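Local coordinates for monosaccharide-transporting ATPase (Actinobacillus succinogenes, PDB 5DTE), which probably serves as the periplasmic solute-binding component of a sugar ABC transporter, and holds beta-D-allopyranose in a pocket between its two domains, at residues A283-I287 with N288-I292; N38-F41 with I42-Q46; N205-T208 with N209-A213; L254-E257 with Y258-G262; P272-Q275 with V276-I280. All blocks are in the same frame, centred on the assembly; numbering follows the deposited sequence.

Contact 1: A283-I287 with N288-I292; sequences ALKQI and NKQEI
A Schellman motif closes the C-terminal end of helix 272-287, with Lys285 and Gln286 meeting Lys289 and Gln290 across the turn. Its defining six-to-one bond is nearly straight: Gln290 N donates to Lys285 O at 3.0 Å, with an N-H...O angle of 171°. The inner five-to-two bond, Lys289 N to Gln286 O, is weak at 3.5 Å. Lys289 supplies the positive phi the motif requires, 50°, and so turns the chain back over the last helical turn. Asn288 N makes weak bonds to both Leu284 O and Lys285 O, whereas the overly close approach of its side-chain amide to Leu284 O is doubtful at this resolution. Ile292 then lies against the helix on its way to strand 295-297, also touching Asn132 of strand 132-135. Its two branches divide the work: CG2 rests 3.8 Å from Lys285 CB, while CD1, extended by an anti chi2 of 176°, reaches Gln286 at about a right angle, 3.7 Å from Gln286 CG.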
loop_
_atom_site.group_PDB
_atom_site.type_symbol
_atom_site.label_atom_id
_atom_site.label_comp_id
_atom_site.label_asym_id
_atom_site.label_seq_id
_atom_site.Cartn_x
_atom_site.Cartn_y
_atom_site.Cartn_z
ATOM N N ALA A 283 12.263 -14.723 5.402
ATOM C CA ALA A 283 13.127 -14.613 6.572
ATOM C C ALA A 283 13.691 -15.988 6.927
ATOM O O ALA A 283 14.898 -16.145 7.097
ATOM C CB ALA A 283 12.358 -14.014 7.759
ATOM N N LEU A 284 12.793 -16.974 7.005
ATOM C CA LEU A 284 13.111 -18.348 7.385
ATOM C C LEU A 284 14.150 -18.976 6.486
ATOM O O LEU A 284 15.011 -19.726 6.958
ATOM C CB LEU A 284 11.848 -19.214 7.369
ATOM C CG LEU A 284 10.841 -18.870 8.464
ATOM C CD1 LEU A 284 9.550 -19.637 8.270
ATOM C CD2 LEU A 284 11.437 -19.136 9.831
ATOM N N LYS A 285 14.055 -18.684 5.189
ATOM C CA LYS A 285 15.018 -19.199 4.225
ATOM C C LYS A 285 16.375 -18.607 4.539
ATOM O O LYS A 285 17.355 -19.328 4.659
ATOM C CB LYS A 285 14.610 -18.878 2.788
ATOM C CG LYS A 285 13.630 -19.880 2.152
ATOM C CD LYS A 285 13.384 -19.545 0.663
ATOM C CE LYS A 285 12.128 -20.210 0.094
ATOM N NZ LYS A 285 11.455 -19.263 -0.861
ATOM N N GLN A 286 16.411 -17.295 4.714
ATOM C CA GLN A 286 17.642 -16.607 5.059
ATOM C C GLN A 286 18.189 -16.975 6.450
ATOM O O GLN A 286 19.373 -16.787 6.714
ATOM C CB GLN A 286 17.436 -15.102 4.962
ATOM C CG GLN A 286 17.792 -14.528 3.597
ATOM C CD GLN A 286 18.234 -13.086 3.665
ATOM O OE1 GLN A 286 17.725 -12.289 4.466
ATOM N NE2 GLN A 286 19.205 -12.741 2.834
ATOM N N ILE A 287 17.350 -17.492 7.343
ATOM C CA ILE A 287 17.870 -18.051 8.592
ATOM C C ILE A 287 18.542 -19.388 8.295
ATOM O O ILE A 287 19.489 -19.795 8.970
ATOM C CB ILE A 287 16.772 -18.251 9.665
ATOM C CG1 ILE A 287 16.256 -16.904 10.170
ATOM C CG2 ILE A 287 17.297 -19.083 10.846
ATOM C CD1 ILE A 287 15.192 -17.047 11.230
ATOM N N ASN A 288 18.065 -20.068 7.265
ATOM C CA ASN A 288 18.654 -21.344 6.915
ATOM C C ASN A 288 19.587 -21.209 5.732
ATOM O O ASN A 288 19.820 -22.170 5.003
ATOM C CB ASN A 288 17.567 -22.372 6.633
ATOM C CG ASN A 288 16.649 -22.563 7.810
ATOM O OD1 ASN A 288 17.018 -23.191 8.808
ATOM N ND2 ASN A 288 15.439 -22.029 7.703
ATOM N N LYS A 289 20.114 -20.001 5.557
ATOM C CA LYS A 289 21.155 -19.726 4.572
ATOM C C LYS A 289 20.818 -20.266 3.172
ATOM O O LYS A 289 21.658 -20.863 2.506
ATOM C CB LYS A 289 22.492 -20.298 5.066
ATOM C CG LYS A 289 22.914 -19.828 6.479
ATOM C CD LYS A 289 23.065 -18.318 6.540
ATOM C CE LYS A 289 23.775 -17.862 7.804
ATOM N NZ LYS A 289 23.077 -18.286 9.060
ATOM N N GLN A 290 19.571 -20.070 2.748
ATOM C CA GLN A 290 19.165 -20.330 1.366
ATOM C C GLN A 290 18.884 -19.021 0.626
ATOM O O GLN A 290 18.493 -18.017 1.234
ATOM C CB GLN A 290 17.913 -21.210 1.292
ATOM C CG GLN A 290 17.847 -22.398 2.236
ATOM C CD GLN A 290 16.439 -22.997 2.283
ATOM O OE1 GLN A 290 15.642 -22.699 3.184
ATOM N NE2 GLN A 290 16.126 -23.840 1.300
ATOM N N GLU A 291 19.043 -19.041 -0.691
ATOM C CA GLU A 291 18.877 -17.825 -1.464
ATOM C C GLU A 291 17.409 -17.462 -1.671
ATOM O O GLU A 291 16.554 -18.326 -1.877
ATOM C CB GLU A 291 19.578 -17.954 -2.811
ATOM C CG GLU A 291 19.037 -19.052 -3.702
ATOM C CD GLU A 291 19.838 -19.183 -4.986
ATOM O OE1 GLU A 291 20.606 -18.247 -5.308
ATOM O OE2 GLU A 291 19.694 -20.211 -5.681
ATOM N N ILE A 292 17.134 -16.166 -1.582
ATOM C CA ILE A 292 15.838 -15.606 -1.926
ATOM C C ILE A 292 16.047 -14.576 -3.044
ATOM O O ILE A 292 17.146 -14.030 -3.172
ATOM C CB ILE A 292 15.146 -14.918 -0.704
ATOM C CG1 ILE A 292 16.075 -13.878 -0.076
ATOM C CG2 ILE A 292 14.660 -15.934 0.328
ATOM C CD1 ILE A 292 15.456 -13.116 1.044
#

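Contact 2: N38-F41 with I42-Q46; sequences NEYF and ISMRQ. With ALL (beta-D-allopyranose), chain E.
Sulfur-aromatic and apolar contacts join Met44 to Phe41 and Tyr40 in the first turns of helix 39-54, beside the allose pocket. Met44 SD sits 5.1 Å from the Phe41 ring centroid and 77° off the ring normal, a Met-aromatic contact made at the ring edge. Phe41 and Met44 run side by side in the same direction. The chi3 bend of Met44, -57°, carries its methyl toward Tyr40 instead, where CE lies 3.7 Å from Tyr40 OH. One face of the Phe41 ring is covered by Tyr40 CD2, 4.0 Å above the plane and over its centre.

Among the polar contacts, Asn38 is the N-cap: its OD1 accepts a weak bond from Tyr40 N. Ordinary helical bonds follow, including Arg45 N to Phe41 O at 2.7 Å, and Arg45 turns its guanidinium to Glu49 in a salt bridge.

Sugar contacts come from the same residues. Tyr40 CD2 approaches C3 of the sugar at 3.7 Å, Phe41 turns its ring edge to O6, and Asn38 ND2 faces O4; Asp250 and Arg174 are among the residues hydrogen-bonded to the sugar.

Helix 39-54 is the crossover of the beta-alpha-beta unit between strands 28-33 and 58-63, and Tyr40 and Ser43 lean on Pro272 at the start of helix 272-287.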
loop_
_atom_site.group_PDB
_atom_site.type_symbol
_atom_site.label_atom_id
_atom_site.label_comp_id
_atom_site.label_asym_id
_atom_site.label_seq_id
_atom_site.Cartn_x
_atom_site.Cartn_y
_atom_site.Cartn_z
ATOM N N ASN A 38 -4.544 1.957 10.040
ATOM C CA ASN A 38 -5.140 1.532 8.777
ATOM C C ASN A 38 -5.762 0.142 8.906
ATOM O O ASN A 38 -5.256 -0.703 9.635
ATOM C CB ASN A 38 -4.088 1.539 7.659
ATOM C CG ASN A 38 -4.707 1.581 6.263
ATOM O OD1 ASN A 38 -5.908 1.343 6.084
ATOM N ND2 ASN A 38 -3.887 1.899 5.268
ATOM N N GLU A 39 -6.864 -0.098 8.208
ATOM C CA GLU A 39 -7.473 -1.419 8.232
ATOM C C GLU A 39 -6.605 -2.409 7.455
ATOM O O GLU A 39 -6.474 -3.571 7.835
ATOM C CB GLU A 39 -8.893 -1.363 7.661
ATOM C CG GLU A 39 -9.473 -2.703 7.208
ATOM C CD GLU A 39 -9.640 -3.703 8.333
ATOM O OE1 GLU A 39 -10.008 -3.287 9.452
ATOM O OE2 GLU A 39 -9.414 -4.911 8.086
ATOM N N TYR A 40 -6.002 -1.928 6.377
ATOM C CA TYR A 40 -5.106 -2.730 5.560
ATOM C C TYR A 40 -3.985 -3.419 6.380
ATOM O O TYR A 40 -3.708 -4.611 6.198
ATOM C CB TYR A 40 -4.506 -1.855 4.446
ATOM C CG TYR A 40 -3.489 -2.568 3.600
ATOM C CD1 TYR A 40 -3.884 -3.472 2.629
ATOM C CD2 TYR A 40 -2.130 -2.356 3.787
ATOM C CE1 TYR A 40 -2.952 -4.140 1.861
ATOM C CE2 TYR A 40 -1.191 -3.021 3.025
ATOM C CZ TYR A 40 -1.610 -3.914 2.069
ATOM O OH TYR A 40 -0.685 -4.576 1.310
ATOM N N PHE A 41 -3.356 -2.690 7.295
ATOM C CA PHE A 41 -2.271 -3.276 8.080
ATOM C C PHE A 41 -2.795 -4.174 9.199
ATOM O O PHE A 41 -2.168 -5.177 9.546
ATOM C CB PHE A 41 -1.359 -2.181 8.626
ATOM C CG PHE A 41 -0.417 -1.636 7.601
ATOM C CD1 PHE A 41 0.575 -2.444 7.062
ATOM C CD2 PHE A 41 -0.529 -0.327 7.151
ATOM C CE1 PHE A 41 1.455 -1.956 6.094
ATOM C CE2 PHE A 41 0.349 0.174 6.182
ATOM C CZ PHE A 41 1.344 -0.646 5.657
ATOM N N ILE A 42 -3.948 -3.814 9.747
ATOM C CA ILE A 42 -4.698 -4.682 10.649
ATOM C C ILE A 42 -4.907 -6.052 10.000
ATOM O O ILE A 42 -4.830 -7.093 10.648
ATOM C CB ILE A 42 -6.058 -4.045 11.008
ATOM C CG1 ILE A 42 -5.895 -3.082 12.179
ATOM C CG2 ILE A 42 -7.101 -5.107 11.342
ATOM C CD1 ILE A 42 -5.516 -3.783 13.494
ATOM N N SER A 43 -5.144 -6.026 8.696
ATOM C CA SER A 43 -5.398 -7.222 7.896
ATOM C C SER A 43 -4.131 -8.023 7.685
ATOM O O SER A 43 -4.137 -9.255 7.669
ATOM C CB SER A 43 -6.000 -6.822 6.546
ATOM O OG SER A 43 -5.832 -7.851 5.607
ATOM N N MET A 44 -3.038 -7.299 7.504
ATOM C CA MET A 44 -1.748 -7.908 7.250
ATOM C C MET A 44 -1.177 -8.451 8.545
ATOM O O MET A 44 -0.541 -9.509 8.565
ATOM C CB MET A 44 -0.802 -6.885 6.620
ATOM C CG MET A 44 0.666 -7.213 6.759
ATOM S SD MET A 44 1.715 -6.024 5.915
ATOM C CE MET A 44 1.059 -6.126 4.237
ATOM N N ARG A 45 -1.402 -7.717 9.630
ATOM C CA ARG A 45 -0.911 -8.166 10.915
ATOM C C ARG A 45 -1.615 -9.470 11.288
ATOM O O ARG A 45 -0.992 -10.371 11.834
ATOM C CB ARG A 45 -1.127 -7.118 12.009
ATOM C CG ARG A 45 -0.649 -7.630 13.369
ATOM C CD ARG A 45 -1.635 -7.385 14.506
ATOM N NE ARG A 45 -1.136 -7.975 15.752
ATOM C CZ ARG A 45 -0.467 -7.323 16.699
ATOM N NH1 ARG A 45 -0.054 -7.966 17.784
ATOM N NH2 ARG A 45 -0.225 -6.031 16.574
ATOM N N GLN A 46 -2.909 -9.569 10.989
ATOM C CA GLN A 46 -3.679 -10.765 11.304
ATOM C C GLN A 46 -3.214 -11.966 10.494
ATOM O O GLN A 46 -3.046 -13.047 11.041
ATOM C CB GLN A 46 -5.157 -10.530 11.058
ATOM C CG GLN A 46 -6.008 -11.742 11.356
ATOM C CD GLN A 46 -7.484 -11.466 11.144
ATOM O OE1 GLN A 46 -7.891 -10.986 10.079
ATOM N NE2 GLN A 46 -8.294 -11.748 12.163
HETATM C C1 ALL E . 0.916 1.914 1.580
HETATM C C2 ALL E . 0.333 0.515 1.523
HETATM C C3 ALL E . -1.138 0.507 1.718
HETATM C C4 ALL E . -1.569 1.348 2.878
HETATM C C5 ALL E . -1.041 2.756 2.663
HETATM C C6 ALL E . -1.561 3.754 3.646
HETATM O O1 ALL E . 2.289 1.882 1.633
HETATM O O2 ALL E . 0.615 -0.022 0.212
HETATM O O3 ALL E . -1.771 1.049 0.517
HETATM O O4 ALL E . -3.001 1.356 2.977
HETATM O O5 ALL E . 0.412 2.683 2.756
HETATM O O6 ALL E . -0.960 3.525 4.903
#

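Contact 3: N205-T208 with N209-A213; sequences NVTT and NILTA
Two side-chain amides, those of Asn205 and Asn209, are the flat groups of this contact, steeply inclined with their planes 74° apart, one turn apart on the amphipathic helix 200-213. One face of the Asn209 amide lies over the backbone carbonyl of its partner, Asn205 O standing 3.3 Å from Asn209 CG, while Asn205 OD1 comes in near the amide plane at Asn209 ND2, 2.7 Å away. Asn209 CG lies beside its own backbone N (chi1 -58°), folding the amide back over the preceding turn, where the Asn205 carbonyl already receives Asn209 N at 3.2 Å. Both asparagines are on the exposed side.

The buried side is mostly apolar. Val206 and Ile210 extend alongside each other and point the same way, Val206 CG1 coming within 3.5 Å of Ile210 CD1; this pair packs on strands 157-163 and 188-195. Thr207 and Leu211 repeat the pattern one residue on, with Thr207 CG2 lying 4.0 Å from Leu211 CD1, and both reach helix 225-237. The hydroxyl of Thr207 is satisfied by Ala203 O in the turn before, so it can be buried with its methyl turned to Leu211.

At the far end, Thr208 O is gripped twice by a single residue. It accepts from Thr212 N at 3.1 Å in the main-chain bond, and from Thr212 OG1 at 3.2 Å, this second donor being tilted 34° from the carbonyl plane.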
loop_
_atom_site.group_PDB
_atom_site.type_symbol
_atom_site.label_atom_id
_atom_site.label_comp_id
_atom_site.label_asym_id
_atom_site.label_seq_id
_atom_site.Cartn_x
_atom_site.Cartn_y
_atom_site.Cartn_z
ATOM N N ASN A 205 -13.091 15.649 3.283
ATOM C CA ASN A 205 -12.928 17.086 3.173
ATOM C C ASN A 205 -12.398 17.477 1.803
ATOM O O ASN A 205 -13.026 18.270 1.085
ATOM C CB ASN A 205 -11.994 17.620 4.243
ATOM C CG ASN A 205 -11.920 19.134 4.233
ATOM O OD1 ASN A 205 -11.232 19.730 3.403
ATOM N ND2 ASN A 205 -12.649 19.766 5.142
ATOM N N VAL A 206 -11.246 16.924 1.430
ATOM C CA VAL A 206 -10.667 17.254 0.128
ATOM C C VAL A 206 -11.631 16.993 -1.050
ATOM O O VAL A 206 -11.805 17.863 -1.905
ATOM C CB VAL A 206 -9.369 16.488 -0.112
ATOM C CG1 VAL A 206 -8.950 16.604 -1.578
ATOM C CG2 VAL A 206 -8.271 16.997 0.807
ATOM N N THR A 207 -12.277 15.826 -1.081
ATOM C CA THR A 207 -13.167 15.477 -2.194
ATOM C C THR A 207 -14.330 16.444 -2.314
ATOM O O THR A 207 -14.758 16.770 -3.414
ATOM C CB THR A 207 -13.746 14.042 -2.063
ATOM O OG1 THR A 207 -12.682 13.104 -1.926
ATOM C CG2 THR A 207 -14.559 13.653 -3.281
ATOM N N THR A 208 -14.858 16.884 -1.183
ATOM C CA THR A 208 -15.965 17.816 -1.210
ATOM C C THR A 208 -15.522 19.105 -1.874
ATOM O O THR A 208 -16.192 19.604 -2.782
ATOM C CB THR A 208 -16.501 18.090 0.195
ATOM O OG1 THR A 208 -17.482 17.096 0.496
ATOM C CG2 THR A 208 -17.148 19.460 0.269
ATOM N N ASN A 209 -14.375 19.619 -1.441
ATOM C CA ASN A 209 -13.849 20.864 -1.979
ATOM C C ASN A 209 -13.443 20.721 -3.460
ATOM O O ASN A 209 -13.452 21.693 -4.217
ATOM C CB ASN A 209 -12.675 21.326 -1.121
ATOM C CG ASN A 209 -13.066 21.530 0.340
ATOM O OD1 ASN A 209 -14.160 22.020 0.649
ATOM N ND2 ASN A 209 -12.174 21.138 1.247
ATOM N N ILE A 210 -13.114 19.503 -3.878
ATOM C CA ILE A 210 -12.749 19.239 -5.270
ATOM C C ILE A 210 -13.977 19.086 -6.181
ATOM O O ILE A 210 -13.951 19.475 -7.349
ATOM C CB ILE A 210 -11.868 17.992 -5.362
ATOM C CG1 ILE A 210 -10.506 18.277 -4.722
ATOM C CG2 ILE A 210 -11.708 17.531 -6.797
ATOM C CD1 ILE A 210 -9.470 17.205 -4.993
ATOM N N LEU A 211 -15.061 18.558 -5.623
ATOM C CA LEU A 211 -16.315 18.360 -6.360
ATOM C C LEU A 211 -17.066 19.665 -6.593
ATOM O O LEU A 211 -17.734 19.820 -7.612
ATOM C CB LEU A 211 -17.221 17.368 -5.619
ATOM C CG LEU A 211 -16.985 15.864 -5.813
ATOM C CD1 LEU A 211 -17.901 15.081 -4.888
ATOM C CD2 LEU A 211 -17.171 15.427 -7.284
ATOM N N THR A 212 -16.978 20.594 -5.648
ATOM C CA THR A 212 -17.552 21.910 -5.858
ATOM C C THR A 212 -16.759 22.657 -6.925
ATOM O O THR A 212 -17.333 23.310 -7.784
ATOM C CB THR A 212 -17.568 22.743 -4.587
ATOM O OG1 THR A 212 -18.167 21.994 -3.527
ATOM C CG2 THR A 212 -18.358 24.008 -4.828
ATOM N N ALA A 213 -15.436 22.537 -6.868
ATOM C CA ALA A 213 -14.522 23.229 -7.784
ATOM C C ALA A 213 -14.734 22.904 -9.284
ATOM O O ALA A 213 -14.724 23.818 -10.115
ATOM C CB ALA A 213 -13.077 22.927 -7.382
#

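Contact 4: L254-E257 with Y258-G262; sequences LAIE and YVKQG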
loop_
_atom_site.group_PDB
_atom_site.type_symbol
_atom_site.label_atom_id
_atom_site.label_comp_id
_atom_site.label_asym_id
_atom_site.label_seq_id
_atom_site.Cartn_x
_atom_site.Cartn_y
_atom_site.Cartn_z
ATOM N N LEU A 254 -14.220 -3.496 3.807
ATOM C CA LEU A 254 -15.235 -2.469 3.565
ATOM C C LEU A 254 -15.242 -1.921 2.115
ATOM O O LEU A 254 -16.307 -1.690 1.535
ATOM C CB LEU A 254 -15.041 -1.321 4.561
ATOM C CG LEU A 254 -16.032 -0.168 4.458
ATOM C CD1 LEU A 254 -17.457 -0.658 4.652
ATOM C CD2 LEU A 254 -15.654 0.941 5.432
ATOM N N ALA A 255 -14.058 -1.698 1.546
ATOM C CA ALA A 255 -13.927 -1.337 0.135
ATOM C C ALA A 255 -14.540 -2.416 -0.763
ATOM O O ALA A 255 -15.310 -2.126 -1.677
ATOM C CB ALA A 255 -12.471 -1.127 -0.216
ATOM N N ILE A 256 -14.179 -3.664 -0.488
ATOM C CA ILE A 256 -14.735 -4.810 -1.197
ATOM C C ILE A 256 -16.265 -4.823 -1.137
ATOM O O ILE A 256 -16.927 -5.071 -2.142
ATOM C CB ILE A 256 -14.184 -6.116 -0.614
ATOM C CG1 ILE A 256 -12.674 -6.219 -0.859
ATOM C CG2 ILE A 256 -14.946 -7.323 -1.155
ATOM C CD1 ILE A 256 -12.276 -6.111 -2.278
ATOM N N GLU A 257 -16.820 -4.550 0.044
ATOM C CA GLU A 257 -18.265 -4.518 0.221
ATOM C C GLU A 257 -18.889 -3.428 -0.665
ATOM O O GLU A 257 -19.851 -3.681 -1.399
ATOM C CB GLU A 257 -18.605 -4.290 1.696
ATOM C CG GLU A 257 -20.082 -4.258 2.008
ATOM C CD GLU A 257 -20.342 -3.914 3.465
ATOM O OE1 GLU A 257 -19.354 -3.841 4.235
ATOM O OE2 GLU A 257 -21.522 -3.709 3.840
ATOM N N TYR A 258 -18.315 -2.224 -0.603
ATOM C CA TYR A 258 -18.731 -1.113 -1.456
ATOM C C TYR A 258 -18.704 -1.502 -2.935
ATOM O O TYR A 258 -19.597 -1.153 -3.698
ATOM C CB TYR A 258 -17.841 0.106 -1.232
ATOM C CG TYR A 258 -18.281 1.056 -0.132
ATOM C CD1 TYR A 258 -19.255 0.693 0.795
ATOM C CD2 TYR A 258 -17.733 2.342 -0.044
ATOM C CE1 TYR A 258 -19.651 1.577 1.791
ATOM C CE2 TYR A 258 -18.115 3.221 0.945
ATOM C CZ TYR A 258 -19.075 2.836 1.859
ATOM O OH TYR A 258 -19.461 3.717 2.837
ATOM N N VAL A 259 -17.672 -2.226 -3.338
ATOM C CA VAL A 259 -17.586 -2.713 -4.706
ATOM C C VAL A 259 -18.760 -3.624 -5.028
ATOM O O VAL A 259 -19.339 -3.527 -6.110
ATOM C CB VAL A 259 -16.272 -3.459 -4.953
ATOM C CG1 VAL A 259 -16.333 -4.210 -6.253
ATOM C CG2 VAL A 259 -15.105 -2.477 -4.928
ATOM N N LYS A 260 -19.117 -4.489 -4.081
ATOM C CA LYS A 260 -20.283 -5.355 -4.244
ATOM C C LYS A 260 -21.555 -4.541 -4.439
ATOM O O LYS A 260 -22.329 -4.805 -5.354
ATOM C CB LYS A 260 -20.458 -6.277 -3.043
ATOM C CG LYS A 260 -19.932 -7.675 -3.237
ATOM C CD LYS A 260 -19.801 -8.362 -1.910
ATOM C CE LYS A 260 -18.607 -9.263 -1.898
ATOM N NZ LYS A 260 -18.394 -9.830 -0.532
ATOM N N GLN A 261 -21.761 -3.551 -3.576
ATOM C CA GLN A 261 -22.983 -2.754 -3.604
ATOM C C GLN A 261 -23.042 -1.799 -4.806
ATOM O O GLN A 261 -24.112 -1.282 -5.150
ATOM C CB GLN A 261 -23.128 -1.953 -2.311
ATOM C CG GLN A 261 -22.889 -2.736 -1.027
ATOM C CD GLN A 261 -22.853 -1.822 0.200
ATOM O OE1 GLN A 261 -22.133 -2.083 1.169
ATOM N NE2 GLN A 261 -23.638 -0.742 0.158
ATOM N N GLY A 262 -21.897 -1.574 -5.445
ATOM C CA GLY A 262 -21.812 -0.646 -6.562
ATOM C C GLY A 262 -21.356 0.749 -6.153
ATOM O O GLY A 262 -21.139 1.610 -7.008
#
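Tyr258, the first residue of 258-262, binds Leu254 O through its backbone N at 3.0 Å and nearly straight (171°). Its ring reaches Leu254 as well: Leu254 holds CG anti to its own N (chi1 -179°), which brings CD1 forward to 4.2 Å from Tyr258 CE1, and both side chains touch Ile229 of helix 225-237. Val259 follows with N bonded to Ala255 O at 2.9 Å and is buried. Next, Lys260 N bonds to Ile256 O. Gln261 bonds through N to Glu257 O and lays its side chain obliquely across that of Glu257, the carboxylate and amide planes turned 48° apart. Gly262 ends helix 253-261 with a positive phi, its N giving weak bonds to Tyr258 O and Val259 O. Chemically, Lys260 serves two partners: its methylenes pass Ile256, CE standing 4.2 Å from Ile256 CG2, and its ammonium forms a salt bridge with the terminal carboxylate of Tyr311, which joins the end of this helix to the C-terminus and probably neutralises both charges.

Contact 5: P272-Q275 with V276-I280; sequences PKKQ and VAIAI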
loop_
_atom_site.group_PDB
_atom_site.type_symbol
_atom_site.label_atom_id
_atom_site.label_comp_id
_atom_site.label_asym_id
_atom_site.label_seq_id
_atom_site.Cartn_x
_atom_site.Cartn_y
_atom_site.Cartn_z
ATOM N N PRO A 272 -2.438 -8.592 1.115
ATOM C CA PRO A 272 -1.543 -8.211 2.210
ATOM C C PRO A 272 -1.160 -9.394 3.100
ATOM O O PRO A 272 -0.152 -9.329 3.800
ATOM C CB PRO A 272 -2.367 -7.183 2.984
ATOM C CG PRO A 272 -3.776 -7.570 2.727
ATOM C CD PRO A 272 -3.826 -8.161 1.356
ATOM N N LYS A 273 -1.954 -10.461 3.075
ATOM C CA LYS A 273 -1.632 -11.645 3.866
ATOM C C LYS A 273 -0.595 -12.487 3.155
ATOM O O LYS A 273 0.310 -13.001 3.799
ATOM C CB LYS A 273 -2.879 -12.478 4.143
ATOM C CG LYS A 273 -4.053 -11.666 4.657
ATOM C CD LYS A 273 -4.707 -12.321 5.843
ATOM C CE LYS A 273 -5.902 -11.527 6.326
ATOM N NZ LYS A 273 -6.559 -12.211 7.477
ATOM N N LYS A 274 -0.732 -12.623 1.831
ATOM C CA LYS A 274 0.233 -13.357 1.008
ATOM C C LYS A 274 1.602 -12.672 1.030
ATOM O O LYS A 274 2.644 -13.328 1.132
ATOM C CB LYS A 274 -0.265 -13.478 -0.424
ATOM C CG LYS A 274 0.684 -14.242 -1.361
ATOM C CD LYS A 274 0.075 -14.388 -2.778
ATOM C CE LYS A 274 1.078 -14.843 -3.858
ATOM N NZ LYS A 274 1.618 -16.196 -3.636
ATOM N N GLN A 275 1.586 -11.345 0.931
ATOM C CA GLN A 275 2.801 -10.555 1.064
ATOM C C GLN A 275 3.568 -10.894 2.340
ATOM O O GLN A 275 4.681 -11.416 2.294
ATOM C CB GLN A 275 2.473 -9.070 1.067
ATOM C CG GLN A 275 2.151 -8.482 -0.279
ATOM C CD GLN A 275 2.231 -6.957 -0.269
ATOM O OE1 GLN A 275 2.927 -6.352 0.556
ATOM N NE2 GLN A 275 1.522 -6.334 -1.191
ATOM N N VAL A 276 2.965 -10.589 3.483
ATOM C CA VAL A 276 3.631 -10.794 4.760
ATOM C C VAL A 276 3.874 -12.284 5.013
ATOM O O VAL A 276 4.750 -12.650 5.785
ATOM C CB VAL A 276 2.823 -10.178 5.908
ATOM C CG1 VAL A 276 1.481 -10.876 6.055
ATOM C CG2 VAL A 276 3.619 -10.203 7.207
ATOM N N ALA A 277 3.119 -13.149 4.340
ATOM C CA ALA A 277 3.403 -14.575 4.419
ATOM C C ALA A 277 4.708 -14.849 3.703
ATOM O O ALA A 277 5.582 -15.504 4.262
ATOM C CB ALA A 277 2.286 -15.397 3.832
ATOM N N ILE A 278 4.855 -14.335 2.482
ATOM C CA ILE A 278 6.130 -14.471 1.762
ATOM C C ILE A 278 7.277 -13.820 2.544
ATOM O O ILE A 278 8.374 -14.360 2.583
ATOM C CB ILE A 278 6.071 -13.878 0.329
ATOM C CG1 ILE A 278 5.634 -14.952 -0.671
ATOM C CG2 ILE A 278 7.434 -13.380 -0.108
ATOM C CD1 ILE A 278 4.163 -15.333 -0.614
ATOM N N ALA A 279 7.020 -12.687 3.191
ATOM C CA ALA A 279 8.030 -12.065 4.046
ATOM C C ALA A 279 8.570 -13.031 5.121
ATOM O O ALA A 279 9.784 -13.210 5.267
ATOM C CB ALA A 279 7.465 -10.832 4.688
ATOM N N ILE A 280 7.657 -13.661 5.856
ATOM C CA ILE A 280 8.007 -14.635 6.890
ATOM C C ILE A 280 8.642 -15.890 6.294
ATOM O O ILE A 280 9.500 -16.518 6.922
ATOM C CB ILE A 280 6.765 -15.044 7.707
ATOM C CG1 ILE A 280 6.147 -13.818 8.375
ATOM C CG2 ILE A 280 7.102 -16.135 8.728
ATOM C CD1 ILE A 280 4.680 -13.990 8.714
#
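Lys274 and Ile278 lie side by side and point the same way, one turn apart near the start of helix 272-287. The isoleucine methyl meets the lysine at both ends: Lys274 CG is 3.7 Å from Ile278 CD1. Ile278 puts CD1 there through a chi2 of 73°, which folds the methyl back toward the preceding turn. Lys274 is otherwise extended until its chi4 bend of 64°, which curls NZ round to within 4.0 Å of Ile278 CD1; its polar partner is Tyr296 OH, in a weak hydrogen bond.

Val276 is oriented against backbone, not against a side chain. Its CG1 sits between its own N and carbonyl carbon, and this rotamer directs the methyl back at the carbonyl oxygens of Pro272 and Lys273. The bond from Val276 N to Pro272 O is weak at 3.4 Å, whereas those of the following residues are firmer: Ile278 N to Lys274 O measures 2.8 Å with an angle of 168°, and Ala279 N meets Gln275 O at 2.8 Å.

Gln275 extends away from this group, its NE2 bonded to Gln270 O, a main-chain atom of a residue that itself lines the allose pocket. In the fold, Gln275, Val276 and Ala279 pack on strand 112-115, and Ala279 and Ile280 on strand 87-90, while Pro272 and Lys273 rest against helix 39-54.

Overall arrangement
The five contacts follow the chain in the order 2, 3, 4, 5, 1 and divide between the two domains of a periplasmic binding protein. Contacts 1, 2 and 5 belong with the six-stranded parallel sheet. Contacts 5 and 1 share helix 272-287, their centres 15 Å apart, one at its start and the other at its end. Contact 2 touches contact 5, where Gln46 OE1 meets Lys273 NZ at 3.2 Å. Contacts 3 and 4, centres 22 Å apart, lie in the domain of the four-stranded sheet, both against helix 225-237. Contact 2 thus puts pocket residues on the sugar with contact 5 beside it, while contacts 1 and 3, centres 49 Å apart, are structural packing far from the site.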